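Long-range contacts in uncharacterized protein lp_2219 (Lactobacillus plantarum, PDB 3HFQ), which is of unknown function but belongs to the lactonase family of seven-bladed beta-propellers and so may be a lactonase-like enzyme: residues Pro189-Asp197 / Ala243-Leu254; Tyr105-Met113 / Thr122-Ser130. The protein carries 1 engineered substitution. All blocks are in the same frame, centred on the assembly; numbering follows the deposited sequence.

Interaction 1: residues Pro189-Asp197 / Ala243-Leu254; sequences PRHLVFSPD and AAIRLSHDGHFL. With PO4 (phosphate ion), chain C.
Strands 189-194 and 243-247 run almost exactly parallel, 2° apart, with their axes 6.5 Å from each other, too far for backbone pairing, so side chains and two bridging waters link them. V193 lies at the middle. Its chi1 of 63° sends the two methyls to different partners: CG1 packs against L254 CD1 at 3.8 Å and also meets I245 CG1, while CG2 comes up to L247 CB. Further along, L247 brings CD2 within 3.5 Å of S195 CA, where the first strand has ended, and crosses the ring of P196 at about a right angle. P196 CG in turn sits 3.3 Å from H249 O, over the type I turn S248-G251. These are the innermost strands of two successive propeller blades, each the first of a four-stranded antiparallel sheet, lining the central channel; L254 comes from the next strand of the second blade. Water 1 joins H191 ND1 to the backbone N of I245, and water 2 donates to both L192 O and I245 O. At the other end R190 reaches out with an extended chain, CG anti to the backbone N (chi1 -168°). Its NE and NH2 both grip phosphate O2, at the guanidinium edge, with NE 2.8 Å from that oxygen; NH1 makes a weak bond of 3.1 Å to A243 O and lies above the centre of the H191 ring. Replacing R190 with a leucine would probably leave the phosphate, a likely crystallisation ion also held by H144 and R259, without two donors, and E206 without its salt-bridge mate.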
loop_
_atom_site.group_PDB
_atom_site.type_symbol
_atom_site.label_atom_id
_atom_site.label_comp_id
_atom_site.label_asym_id
_atom_site.label_seq_id
_atom_site.Cartn_x
_atom_site.Cartn_y
_atom_site.Cartn_z
ATOM N N PRO A 189 1.917 -7.366 -11.316
ATOM C CA PRO A 189 1.161 -6.247 -10.738
ATOM C C PRO A 189 1.107 -6.341 -9.215
ATOM O O PRO A 189 0.936 -7.424 -8.665
ATOM C CB PRO A 189 -0.210 -6.394 -11.387
ATOM C CG PRO A 189 -0.345 -7.894 -11.511
ATOM C CD PRO A 189 1.020 -8.291 -12.036
ATOM N N ARG A 190 1.232 -5.203 -8.540
ATOM C CA ARG A 190 1.255 -5.201 -7.079
ATOM C C ARG A 190 0.201 -4.305 -6.437
ATOM O O ARG A 190 -0.696 -4.791 -5.744
ATOM C CB ARG A 190 2.652 -4.788 -6.607
ATOM C CG ARG A 190 2.933 -4.997 -5.116
ATOM C CD ARG A 190 4.354 -4.534 -4.794
ATOM N NE ARG A 190 4.752 -4.813 -3.417
ATOM C CZ ARG A 190 4.459 -4.045 -2.371
ATOM N NH1 ARG A 190 3.755 -2.929 -2.528
ATOM N NH2 ARG A 190 4.882 -4.394 -1.162
ATOM N N HIS A 191 0.331 -2.998 -6.656
ATOM C CA HIS A 191 -0.596 -2.005 -6.111
ATOM C C HIS A 191 -1.051 -1.062 -7.221
ATOM O O HIS A 191 -0.408 -0.965 -8.266
ATOM C CB HIS A 191 0.078 -1.135 -5.038
ATOM C CG HIS A 191 0.206 -1.793 -3.692
ATOM N ND1 HIS A 191 0.497 -1.065 -2.553
ATOM C CD2 HIS A 191 0.100 -3.075 -3.309
ATOM C CE1 HIS A 191 0.561 -1.888 -1.524
ATOM N NE2 HIS A 191 0.326 -3.116 -1.944
ATOM N N LEU A 192 -2.151 -0.360 -6.978
ATOM C CA LEU A 192 -2.668 0.616 -7.932
ATOM C C LEU A 192 -3.281 1.780 -7.166
ATOM O O LEU A 192 -3.471 1.706 -5.950
ATOM C CB LEU A 192 -3.716 -0.018 -8.865
ATOM C CG LEU A 192 -5.070 -0.536 -8.367
ATOM C CD1 LEU A 192 -5.987 0.618 -7.958
ATOM C CD2 LEU A 192 -5.725 -1.324 -9.496
ATOM N N VAL A 193 -3.574 2.860 -7.881
ATOM C CA VAL A 193 -4.183 4.038 -7.283
ATOM C C VAL A 193 -5.035 4.705 -8.362
ATOM O O VAL A 193 -4.624 4.787 -9.519
ATOM C CB VAL A 193 -3.106 5.031 -6.754
ATOM C CG1 VAL A 193 -2.247 5.557 -7.907
ATOM C CG2 VAL A 193 -3.774 6.171 -6.009
ATOM N N PHE A 194 -6.230 5.152 -7.985
ATOM C CA PHE A 194 -7.140 5.799 -8.924
ATOM C C PHE A 194 -6.986 7.312 -8.936
ATOM O O PHE A 194 -6.590 7.917 -7.938
ATOM C CB PHE A 194 -8.603 5.476 -8.580
ATOM C CG PHE A 194 -9.073 4.141 -9.083
ATOM C CD1 PHE A 194 -8.950 3.001 -8.300
ATOM C CD2 PHE A 194 -9.651 4.031 -10.342
ATOM C CE1 PHE A 194 -9.402 1.765 -8.765
ATOM C CE2 PHE A 194 -10.107 2.797 -10.816
ATOM C CZ PHE A 194 -9.982 1.669 -10.029
ATOM N N SER A 195 -7.322 7.912 -10.072
ATOM C CA SER A 195 -7.266 9.358 -10.237
ATOM C C SER A 195 -8.452 9.956 -9.484
ATOM O O SER A 195 -9.440 9.271 -9.226
ATOM C CB SER A 195 -7.365 9.724 -11.720
ATOM O OG SER A 195 -8.613 9.311 -12.260
ATOM N N PRO A 196 -8.374 11.249 -9.135
ATOM C CA PRO A 196 -9.445 11.940 -8.408
ATOM C C PRO A 196 -10.825 11.856 -9.068
ATOM O O PRO A 196 -11.837 11.768 -8.372
ATOM C CB PRO A 196 -8.932 13.378 -8.322
ATOM C CG PRO A 196 -7.445 13.207 -8.307
ATOM C CD PRO A 196 -7.236 12.154 -9.371
ATOM N N ASP A 197 -10.875 11.887 -10.399
ATOM C CA ASP A 197 -12.165 11.809 -11.086
ATOM C C ASP A 197 -12.608 10.369 -11.326
ATOM O O ASP A 197 -13.662 10.125 -11.916
ATOM C CB ASP A 197 -12.137 12.582 -12.416
ATOM C CG ASP A 197 -11.128 12.029 -13.408
ATOM O OD1 ASP A 197 -10.513 10.974 -13.140
ATOM O OD2 ASP A 197 -10.956 12.660 -14.474
ATOM N N ALA A 243 7.317 -0.955 -5.608
ATOM C CA ALA A 243 6.477 -1.296 -4.463
ATOM C C ALA A 243 5.212 -0.462 -4.295
ATOM O O ALA A 243 4.139 -0.842 -4.767
ATOM C CB ALA A 243 7.312 -1.239 -3.178
ATOM N N ALA A 244 5.338 0.667 -3.603
ATOM C CA ALA A 244 4.200 1.542 -3.348
ATOM C C ALA A 244 3.983 2.549 -4.463
ATOM O O ALA A 244 4.922 2.925 -5.163
ATOM C CB ALA A 244 4.394 2.270 -2.026
ATOM N N ILE A 245 2.739 2.984 -4.624
ATOM C CA ILE A 245 2.401 3.961 -5.652
ATOM C C ILE A 245 1.373 4.937 -5.077
ATOM O O ILE A 245 0.378 4.526 -4.479
ATOM C CB ILE A 245 1.869 3.252 -6.932
ATOM C CG1 ILE A 245 1.625 4.277 -8.042
ATOM C CG2 ILE A 245 0.611 2.464 -6.620
ATOM C CD1 ILE A 245 1.457 3.641 -9.418
ATOM N N ARG A 246 1.635 6.231 -5.241
ATOM C CA ARG A 246 0.753 7.271 -4.707
ATOM C C ARG A 246 0.465 8.359 -5.736
ATOM O O ARG A 246 1.261 8.598 -6.637
ATOM C CB ARG A 246 1.400 7.929 -3.490
ATOM C CG ARG A 246 1.871 6.962 -2.421
ATOM C CD ARG A 246 0.707 6.378 -1.638
ATOM N NE ARG A 246 1.192 5.607 -0.500
ATOM C CZ ARG A 246 0.411 4.951 0.350
ATOM N NH1 ARG A 246 -0.909 4.968 0.192
ATOM N NH2 ARG A 246 0.952 4.284 1.363
ATOM N N LEU A 247 -0.667 9.035 -5.580
ATOM C CA LEU A 247 -1.044 10.102 -6.498
ATOM C C LEU A 247 -1.428 11.331 -5.682
ATOM O O LEU A 247 -2.135 11.219 -4.681
ATOM C CB LEU A 247 -2.232 9.655 -7.352
ATOM C CG LEU A 247 -2.712 10.580 -8.472
ATOM C CD1 LEU A 247 -1.674 10.628 -9.589
ATOM C CD2 LEU A 247 -4.040 10.061 -9.015
ATOM N N SER A 248 -0.960 12.502 -6.100
ATOM C CA SER A 248 -1.289 13.729 -5.379
ATOM C C SER A 248 -2.797 13.962 -5.437
ATOM O O SER A 248 -3.473 13.465 -6.336
ATOM C CB SER A 248 -0.541 14.923 -5.982
ATOM O OG SER A 248 -0.824 15.067 -7.360
ATOM N N HIS A 249 -3.316 14.716 -4.472
ATOM C CA HIS A 249 -4.745 15.001 -4.392
ATOM C C HIS A 249 -5.299 15.651 -5.658
ATOM O O HIS A 249 -6.440 15.396 -6.043
ATOM C CB HIS A 249 -5.033 15.908 -3.193
ATOM C CG HIS A 249 -6.488 16.041 -2.871
ATOM N ND1 HIS A 249 -7.213 15.029 -2.269
ATOM C CD2 HIS A 249 -7.361 17.052 -3.080
ATOM C CE1 HIS A 249 -8.463 15.417 -2.122
ATOM N NE2 HIS A 249 -8.585 16.641 -2.606
ATOM N N ASP A 250 -4.499 16.495 -6.298
ATOM C CA ASP A 250 -4.938 17.161 -7.518
ATOM C C ASP A 250 -4.820 16.237 -8.730
ATOM O O ASP A 250 -5.273 16.574 -9.820
ATOM C CB ASP A 250 -4.137 18.454 -7.736
ATOM C CG ASP A 250 -2.635 18.227 -7.754
ATOM O OD1 ASP A 250 -1.884 19.225 -7.653
ATOM O OD2 ASP A 250 -2.202 17.064 -7.877
ATOM N N GLY A 251 -4.217 15.069 -8.526
ATOM C CA GLY A 251 -4.059 14.103 -9.602
ATOM C C GLY A 251 -2.991 14.434 -10.633
ATOM O O GLY A 251 -2.905 13.775 -11.665
ATOM N N HIS A 252 -2.161 15.433 -10.349
ATOM C CA HIS A 252 -1.120 15.860 -11.283
ATOM C C HIS A 252 0.207 15.118 -11.202
ATOM O O HIS A 252 0.967 15.096 -12.174
ATOM C CB HIS A 252 -0.852 17.355 -11.099
ATOM C CG HIS A 252 -2.017 18.222 -11.464
ATOM N ND1 HIS A 252 -2.344 19.362 -10.752
ATOM C CD2 HIS A 252 -2.914 18.138 -12.468
ATOM C CE1 HIS A 252 -3.394 19.934 -11.309
ATOM N NE2 HIS A 252 -3.762 19.211 -12.356
ATOM N N PHE A 253 0.500 14.519 -10.054
ATOM C CA PHE A 253 1.767 13.823 -9.897
ATOM C C PHE A 253 1.655 12.421 -9.318
ATOM O O PHE A 253 0.952 12.196 -8.331
ATOM C CB PHE A 253 2.702 14.682 -9.047
ATOM C CG PHE A 253 3.037 16.000 -9.685
ATOM C CD1 PHE A 253 3.956 16.069 -10.724
ATOM C CD2 PHE A 253 2.386 17.164 -9.288
ATOM C CE1 PHE A 253 4.222 17.279 -11.365
ATOM C CE2 PHE A 253 2.644 18.381 -9.922
ATOM C CZ PHE A 253 3.562 18.436 -10.961
ATOM N N LEU A 254 2.358 11.485 -9.951
ATOM C CA LEU A 254 2.369 10.086 -9.535
ATOM C C LEU A 254 3.738 9.742 -8.957
ATOM O O LEU A 254 4.771 10.166 -9.481
ATOM C CB LEU A 254 2.076 9.179 -10.735
ATOM C CG LEU A 254 1.869 7.680 -10.483
ATOM C CD1 LEU A 254 0.531 7.457 -9.773
ATOM C CD2 LEU A 254 1.873 6.938 -11.808
HETATM P P PO4 C . 6.452 -8.203 -2.108
HETATM O O1 PO4 C . 7.918 -8.735 -1.886
HETATM O O2 PO4 C . 6.469 -6.632 -2.211
HETATM O O3 PO4 C . 5.861 -8.816 -3.436
HETATM O O4 PO4 C . 5.546 -8.629 -0.889
HETATM O O HOH W 1 0.738 1.805 -2.559
HETATM O O HOH W 2 -1.872 2.464 -3.334
#

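Interaction 2: residues Tyr105-Met113 / Thr122-Ser130; sequences YHKGTAEVM and TLTDTVQHS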
loop_
_atom_site.group_PDB
_atom_site.type_symbol
_atom_site.label_atom_id
_atom_site.label_comp_id
_atom_site.label_asym_id
_atom_site.label_seq_id
_atom_site.Cartn_x
_atom_site.Cartn_y
_atom_site.Cartn_z
ATOM N N TYR A 105 -0.644 -12.849 0.313
ATOM C CA TYR A 105 0.327 -13.204 -0.712
ATOM C C TYR A 105 0.539 -14.700 -0.892
ATOM O O TYR A 105 0.295 -15.247 -1.965
ATOM C CB TYR A 105 1.657 -12.528 -0.380
ATOM C CG TYR A 105 2.716 -12.646 -1.453
ATOM C CD1 TYR A 105 3.522 -13.781 -1.553
ATOM C CD2 TYR A 105 2.933 -11.602 -2.347
ATOM C CE1 TYR A 105 4.521 -13.872 -2.527
ATOM C CE2 TYR A 105 3.924 -11.681 -3.322
ATOM C CZ TYR A 105 4.715 -12.811 -3.403
ATOM O OH TYR A 105 5.701 -12.868 -4.365
ATOM N N HIS A 106 0.990 -15.359 0.167
ATOM C CA HIS A 106 1.275 -16.786 0.119
ATOM C C HIS A 106 0.062 -17.686 -0.132
ATOM O O HIS A 106 0.167 -18.674 -0.858
ATOM C CB HIS A 106 1.984 -17.183 1.413
ATOM C CG HIS A 106 3.182 -16.335 1.722
ATOM N ND1 HIS A 106 4.363 -16.430 1.015
ATOM C CD2 HIS A 106 3.364 -15.351 2.631
ATOM C CE1 HIS A 106 5.222 -15.539 1.479
ATOM N NE2 HIS A 106 4.641 -14.870 2.460
ATOM N N LYS A 107 -1.087 -17.347 0.448
ATOM C CA LYS A 107 -2.296 -18.155 0.269
ATOM C C LYS A 107 -3.043 -17.885 -1.035
ATOM O O LYS A 107 -3.807 -18.732 -1.501
ATOM C CB LYS A 107 -3.267 -17.933 1.431
ATOM C CG LYS A 107 -2.797 -18.447 2.777
ATOM C CD LYS A 107 -3.878 -18.186 3.824
ATOM C CE LYS A 107 -3.705 -19.057 5.049
ATOM N NZ LYS A 107 -4.851 -18.888 5.989
ATOM N N GLY A 108 -2.833 -16.701 -1.608
ATOM C CA GLY A 108 -3.505 -16.343 -2.850
ATOM C C GLY A 108 -4.971 -16.041 -2.604
ATOM O O GLY A 108 -5.839 -16.372 -3.416
ATOM N N THR A 109 -5.246 -15.386 -1.482
ATOM C CA THR A 109 -6.616 -15.073 -1.106
ATOM C C THR A 109 -6.920 -13.607 -0.851
ATOM O O THR A 109 -6.029 -12.795 -0.592
ATOM C CB THR A 109 -7.009 -15.826 0.178
ATOM O OG1 THR A 109 -6.102 -15.464 1.229
ATOM C CG2 THR A 109 -6.945 -17.325 -0.035
ATOM N N ALA A 110 -8.209 -13.295 -0.930
ATOM C CA ALA A 110 -8.735 -11.968 -0.647
ATOM C C ALA A 110 -9.762 -12.302 0.425
ATOM O O ALA A 110 -10.594 -13.192 0.242
ATOM C CB ALA A 110 -9.422 -11.383 -1.875
ATOM N N GLU A 111 -9.686 -11.625 1.558
ATOM C CA GLU A 111 -10.622 -11.885 2.642
ATOM C C GLU A 111 -11.426 -10.646 3.005
ATOM O O GLU A 111 -10.974 -9.516 2.796
ATOM C CB GLU A 111 -9.881 -12.399 3.884
ATOM C CG GLU A 111 -9.332 -13.824 3.801
ATOM C CD GLU A 111 -9.191 -14.445 5.180
ATOM O OE1 GLU A 111 -9.016 -13.674 6.150
ATOM O OE2 GLU A 111 -9.248 -15.688 5.308
ATOM N N VAL A 112 -12.623 -10.876 3.544
ATOM C CA VAL A 112 -13.513 -9.793 3.945
ATOM C C VAL A 112 -13.960 -10.036 5.380
ATOM O O VAL A 112 -14.295 -11.162 5.753
ATOM C CB VAL A 112 -14.769 -9.736 3.045
ATOM C CG1 VAL A 112 -15.619 -8.511 3.403
ATOM C CG2 VAL A 112 -14.358 -9.705 1.579
HETATM N N MSE A 113 -13.952 -8.980 6.186
HETATM C CA MSE A 113 -14.365 -9.056 7.581
HETATM C C MSE A 113 -15.332 -7.912 7.844
HETATM O O MSE A 113 -15.232 -6.861 7.211
HETATM C CB MSE A 113 -13.144 -8.918 8.499
HETATM C CG MSE A 113 -12.182 -10.089 8.425
HETATM SE SE MSE A 113 -10.399 -9.595 8.960
HETATM C CE MSE A 113 -9.426 -11.115 8.259
ATOM N N THR A 122 -15.006 -9.659 12.400
ATOM C CA THR A 122 -15.542 -11.006 12.233
ATOM C C THR A 122 -15.381 -11.386 10.764
ATOM O O THR A 122 -15.798 -10.641 9.871
ATOM C CB THR A 122 -17.037 -11.088 12.583
ATOM O OG1 THR A 122 -17.250 -10.602 13.914
ATOM C CG2 THR A 122 -17.522 -12.533 12.498
ATOM N N LEU A 123 -14.778 -12.543 10.516
ATOM C CA LEU A 123 -14.561 -13.024 9.151
ATOM C C LEU A 123 -15.883 -13.343 8.457
ATOM O O LEU A 123 -16.774 -13.951 9.055
ATOM C CB LEU A 123 -13.690 -14.281 9.181
ATOM C CG LEU A 123 -13.343 -14.938 7.844
ATOM C CD1 LEU A 123 -12.439 -14.018 7.030
ATOM C CD2 LEU A 123 -12.649 -16.273 8.107
ATOM N N THR A 124 -16.008 -12.939 7.195
ATOM C CA THR A 124 -17.221 -13.204 6.431
ATOM C C THR A 124 -16.966 -13.970 5.135
ATOM O O THR A 124 -17.785 -14.796 4.732
ATOM C CB THR A 124 -17.972 -11.899 6.053
ATOM O OG1 THR A 124 -17.091 -11.018 5.346
ATOM C CG2 THR A 124 -18.506 -11.198 7.303
ATOM N N ASP A 125 -15.831 -13.716 4.489
ATOM C CA ASP A 125 -15.547 -14.378 3.217
ATOM C C ASP A 125 -14.052 -14.503 2.914
ATOM O O ASP A 125 -13.255 -13.644 3.289
ATOM C CB ASP A 125 -16.252 -13.590 2.107
ATOM C CG ASP A 125 -16.320 -14.338 0.780
ATOM O OD1 ASP A 125 -16.363 -15.587 0.779
ATOM O OD2 ASP A 125 -16.362 -13.662 -0.271
ATOM N N THR A 126 -13.685 -15.595 2.249
ATOM C CA THR A 126 -12.306 -15.847 1.847
ATOM C C THR A 126 -12.361 -16.342 0.408
ATOM O O THR A 126 -12.838 -17.447 0.139
ATOM C CB THR A 126 -11.632 -16.931 2.718
ATOM O OG1 THR A 126 -11.644 -16.524 4.091
ATOM C CG2 THR A 126 -10.182 -17.137 2.284
ATOM N N VAL A 127 -11.896 -15.507 -0.515
ATOM C CA VAL A 127 -11.898 -15.851 -1.931
ATOM C C VAL A 127 -10.549 -16.436 -2.332
ATOM O O VAL A 127 -9.510 -15.799 -2.149
ATOM C CB VAL A 127 -12.201 -14.605 -2.789
ATOM C CG1 VAL A 127 -12.074 -14.935 -4.271
ATOM C CG2 VAL A 127 -13.606 -14.106 -2.478
ATOM N N GLN A 128 -10.569 -17.650 -2.875
ATOM C CA GLN A 128 -9.345 -18.328 -3.288
ATOM C C GLN A 128 -9.071 -18.167 -4.777
ATOM O O GLN A 128 -9.952 -18.393 -5.606
ATOM C CB GLN A 128 -9.433 -19.822 -2.953
ATOM C CG GLN A 128 -8.179 -20.622 -3.308
ATOM C CD GLN A 128 -6.973 -20.222 -2.479
ATOM O OE1 GLN A 128 -6.967 -20.375 -1.259
ATOM N NE2 GLN A 128 -5.944 -19.704 -3.140
ATOM N N HIS A 129 -7.846 -17.775 -5.112
ATOM C CA HIS A 129 -7.459 -17.606 -6.509
ATOM C C HIS A 129 -6.423 -18.653 -6.896
ATOM O O HIS A 129 -5.828 -19.303 -6.036
ATOM C CB HIS A 129 -6.856 -16.215 -6.755
ATOM C CG HIS A 129 -7.757 -15.082 -6.372
ATOM N ND1 HIS A 129 -7.970 -14.711 -5.062
ATOM C CD2 HIS A 129 -8.496 -14.237 -7.129
ATOM C CE1 HIS A 129 -8.804 -13.683 -5.029
ATOM N NE2 HIS A 129 -9.136 -13.378 -6.269
ATOM N N SER A 130 -6.212 -18.807 -8.198
ATOM C CA SER A 130 -5.236 -19.755 -8.706
ATOM C C SER A 130 -4.570 -19.151 -9.933
ATOM O O SER A 130 -5.044 -18.155 -10.484
ATOM C CB SER A 130 -5.911 -21.077 -9.077
ATOM O OG SER A 130 -6.798 -20.906 -10.168
#
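This is a beta-hairpin contact at the rim of the propeller: strand 109-113 pairs antiparallel with strand 122-128, the outermost strand of its blade. A110 and V127 form a hydrogen-bonded pair, V127 N reaching A110 O at 2.8 Å, and V112 N bonds to D125 O. Beyond that pair the register slips by one. V112 O accepts from both T124 N and D125 N, which is a classic beta bulge, and T124 OG1 lies close to the same oxygen while its own hydrogen bond is with G173 O. On the face carrying T109, E111 and M113, the carboxylate of E111 lies alongside T126, both side chains pointing the same way. T126 OG1 donates to E111 OE2 at 2.8 Å, coming from above the carboxylate plane, and the L123 side chain crosses E111 at about a right angle, its CD1 beside OE1. M113, a selenomethionine, lays CG against L123 CD1 at 4.2 Å. Such a pairing of third and fourth strands closes the outer side of a four-stranded propeller blade. At the far end the loop before strand 109-113 is held largely by side chains. Q128 bends at chi2 (66°), which brings its amide back to the backbone: NE2 donates to K107 O at 2.9 Å, nearly straight at 169°, and also to H129 O, both acceptors lying in the amide plane. H129 holds G108 O twice, through its backbone N and through ND1 at 3.2 Å; the oxygen lies in the ring plane, but ND1 approaches it from above the carbonyl plane. The ring's CE1 edge rests on A110 CB, and Y165 meets it edge-to-face.

Overall arrangement
Interactions 1 and 2 belong to different blades and share no strand; their centres are about 25 Å apart and their nearest atoms about 7 Å. Interaction 1 lies nearer the middle of the chain, about 11 Å from its centre against about 17 Å for interaction 2, and joins two neighbouring blades at their inner strands. Interaction 2 stays within one blade, between its third and fourth strands. The chemistry follows: blade against blade rests on aliphatic packing and bridging waters, with one weak arginine-to-carbonyl bond at its end, whereas the hairpin relies on a ladder of backbone bonds reinforced by polar side chains. Both are partly buried, each mixing buried with exposed residues.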